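Local coordinates for protein PfVFT1 (Plasmodium falciparum, PDB 5JKQ) that is probably a solute-binding protein of the Venus flytrap type, with two lobes expected to enclose a ligand that is not identified here, at residues 58-61 and 62-66. The protein carries 3 engineered substitutions. Numbering follows the deposited sequence.
Sequences DINV and KDDID
Asn60 folds its carboxamide forward along the chain, and OD1 accepts a hydrogen bond from Lys62 N at 2.9 Å. The bond is bent, with an angle of 148° at the hydrogen, and the donor stands above the carbonyl plane, 60° out of it, instead of meeting a lone pair. With CG set opposite the Asn60 backbone N (chi1 177°) and next to the carbonyl carbon, the amide oxygen is carried forward to the N-H of the Val61-Lys62 peptide. There it also presses on the aliphatic start of the Lys62 side chain, whose CB lies 3.0 Å from Asn60 OD1. This side-chain-to-backbone link from one residue to the second one after it is an Asx turn, placed in the surface loop that joins strand 45-46 to helix 68-75. Arg15 of helix 14-29 grips the same bend from the inside, its NH1 donating hydrogen bonds to the backbone oxygens of Asn60 and Lys62, while Val61 packs on Ile19, His117 and Ile118. The other end of the amide faces the returning chain: Asn60 ND2 lies 3.8 Å from Ile65 CG1, the amide nitrogen meeting that aliphatic arm at a slant. Asp64 comes from the opposite direction with its carboxylate almost perpendicular to the amide, and Asp64 OD1 stays 3.6 Å from Asn60 ND2, an approach too loose to be a hydrogen bond. Beyond CB, the Lys62 chain leads away from Asn60.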
ATOM      1  N   ASP A  58      -4.562 -11.707  22.861  1.00 22.51           N
ATOM      2  CA  ASP A  58      -5.506 -11.002  23.722  1.00 14.85           C
ATOM      3  C   ASP A  58      -6.875 -10.795  23.076  1.00 24.26           C
ATOM      4  O   ASP A  58      -7.885 -10.724  23.775  1.00 19.43           O
ATOM      5  CB  ASP A  58      -4.940  -9.640  24.127  1.00 24.61           C
ATOM      6  CG  ASP A  58      -3.641  -9.751  24.895  1.00 18.87           C
ATOM      7  OD1 ASP A  58      -3.376 -10.828  25.465  1.00 16.76           O
ATOM      8  OD2 ASP A  58      -2.890  -8.754  24.931  1.00 23.63           O
ATOM      9  N   ILE A  59      -6.906 -10.695  21.751  1.00 23.07           N
ATOM     10  CA  ILE A  59      -8.118 -10.287  21.045  1.00 19.28           C
ATOM     11  C   ILE A  59      -9.266 -11.270  21.252  1.00 21.62           C
ATOM     12  O   ILE A  59      -9.100 -12.485  21.133  1.00 24.10           O
ATOM     13  CB  ILE A  59      -7.865 -10.125  19.524  1.00 23.12           C
ATOM     14  CG1 ILE A  59      -6.706  -9.158  19.263  1.00 22.13           C
ATOM     15  CG2 ILE A  59      -9.122  -9.626  18.807  1.00 22.44           C
ATOM     16  CD1 ILE A  59      -6.895  -7.769  19.846  1.00 22.79           C
ATOM     17  N   ASN A  60     -10.433 -10.714  21.557  1.00 19.43           N
ATOM     18  CA  ASN A  60     -11.661 -11.482  21.709  1.00 21.12           C
ATOM     19  C   ASN A  60     -12.081 -12.102  20.384  1.00 18.22           C
ATOM     20  O   ASN A  60     -12.263 -11.394  19.394  1.00 19.78           O
ATOM     21  CB  ASN A  60     -12.771 -10.578  22.253  1.00 20.78           C
ATOM     22  CG  ASN A  60     -14.105 -11.286  22.372  1.00 20.43           C
ATOM     23  OD1 ASN A  60     -14.166 -12.503  22.542  1.00 27.45           O
ATOM     24  ND2 ASN A  60     -15.185 -10.520  22.284  1.00 19.12           N
ATOM     25  N   VAL A  61     -12.223 -13.423  20.370  1.00 17.65           N
ATOM     26  CA  VAL A  61     -12.613 -14.146  19.163  1.00 24.51           C
ATOM     27  C   VAL A  61     -13.996 -14.763  19.333  1.00 26.22           C
ATOM     28  O   VAL A  61     -14.351 -15.727  18.656  1.00 24.18           O
ATOM     29  CB  VAL A  61     -11.597 -15.250  18.810  1.00 24.35           C
ATOM     30  CG1 VAL A  61     -10.257 -14.638  18.477  1.00 20.06           C
ATOM     31  CG2 VAL A  61     -11.455 -16.253  19.953  1.00 21.48           C
ATOM     32  N   LYS A  62     -14.771 -14.189  20.246  1.00 22.63           N
ATOM     33  CA  LYS A  62     -16.122 -14.650  20.520  1.00 25.03           C
ATOM     34  C   LYS A  62     -17.091 -14.005  19.526  1.00 28.43           C
ATOM     35  O   LYS A  62     -16.861 -12.884  19.071  1.00 27.64           O
ATOM     36  CB  LYS A  62     -16.492 -14.316  21.967  1.00 28.91           C
ATOM     37  CG  LYS A  62     -17.757 -14.965  22.486  1.00 36.26           C
ATOM     38  CD  LYS A  62     -17.748 -14.996  24.010  1.00 39.50           C
ATOM     39  CE  LYS A  62     -19.146 -15.126  24.592  1.00 38.89           C
ATOM     40  NZ  LYS A  62     -19.909 -16.257  23.995  1.00 38.26           N
ATOM     41  N   ASP A  63     -18.159 -14.719  19.179  1.00 22.71           N
ATOM     42  CA  ASP A  63     -19.137 -14.217  18.215  1.00 28.06           C
ATOM     43  C   ASP A  63     -20.328 -13.562  18.916  1.00 28.24           C
ATOM     44  O   ASP A  63     -21.436 -13.527  18.378  1.00 27.73           O
ATOM     45  CB  ASP A  63     -19.617 -15.349  17.298  1.00 25.51           C
ATOM     46  CG  ASP A  63     -20.433 -16.402  18.032  1.00 24.72           C
ATOM     47  OD1 ASP A  63     -20.373 -16.464  19.278  1.00 28.04           O
ATOM     48  OD2 ASP A  63     -21.135 -17.178  17.351  1.00 34.47           O
ATOM     49  N   ASP A  64     -20.085 -13.042  20.116  1.00 27.94           N
ATOM     50  CA  ASP A  64     -21.116 -12.360  20.894  1.00 32.45           C
ATOM     51  C   ASP A  64     -21.297 -10.915  20.426  1.00 36.74           C
ATOM     52  O   ASP A  64     -22.387 -10.351  20.538  1.00 29.85           O
ATOM     53  CB  ASP A  64     -20.769 -12.393  22.390  1.00 20.95           C
ATOM     54  CG  ASP A  64     -19.391 -11.822  22.689  1.00 41.08           C
ATOM     55  OD1 ASP A  64     -18.568 -11.722  21.755  1.00 39.18           O
ATOM     56  OD2 ASP A  64     -19.127 -11.482  23.863  1.00 46.88           O
ATOM     57  N   ILE A  65     -20.231 -10.325  19.895  1.00 30.10           N
ATOM     58  CA  ILE A  65     -20.272  -8.940  19.441  1.00 18.30           C
ATOM     59  C   ILE A  65     -21.097  -8.825  18.161  1.00 27.00           C
ATOM     60  O   ILE A  65     -20.976  -9.657  17.263  1.00 31.12           O
ATOM     61  CB  ILE A  65     -18.853  -8.381  19.179  1.00 24.46           C
ATOM     62  CG1 ILE A  65     -17.889  -8.760  20.312  1.00 28.83           C
ATOM     63  CG2 ILE A  65     -18.895  -6.869  19.000  1.00 27.01           C
ATOM     64  CD1 ILE A  65     -18.356  -8.360  21.703  1.00 28.10           C
ATOM     65  N   ASP A  66     -21.940  -7.800  18.084  1.00 23.83           N
ATOM     66  CA  ASP A  66     -22.700  -7.528  16.868  1.00 21.08           C
ATOM     67  C   ASP A  66     -21.850  -6.684  15.921  1.00 21.73           C
ATOM     68  O   ASP A  66     -22.075  -5.483  15.771  1.00 19.10           O
ATOM     69  CB  ASP A  66     -24.018  -6.816  17.191  1.00 25.13           C
ATOM     70  CG  ASP A  66     -24.949  -6.724  15.987  1.00 31.12           C
ATOM     71  OD1 ASP A  66     -24.520  -7.057  14.861  1.00 27.01           O
ATOM     72  OD2 ASP A  66     -26.116  -6.312  16.166  1.00 24.42           O
TER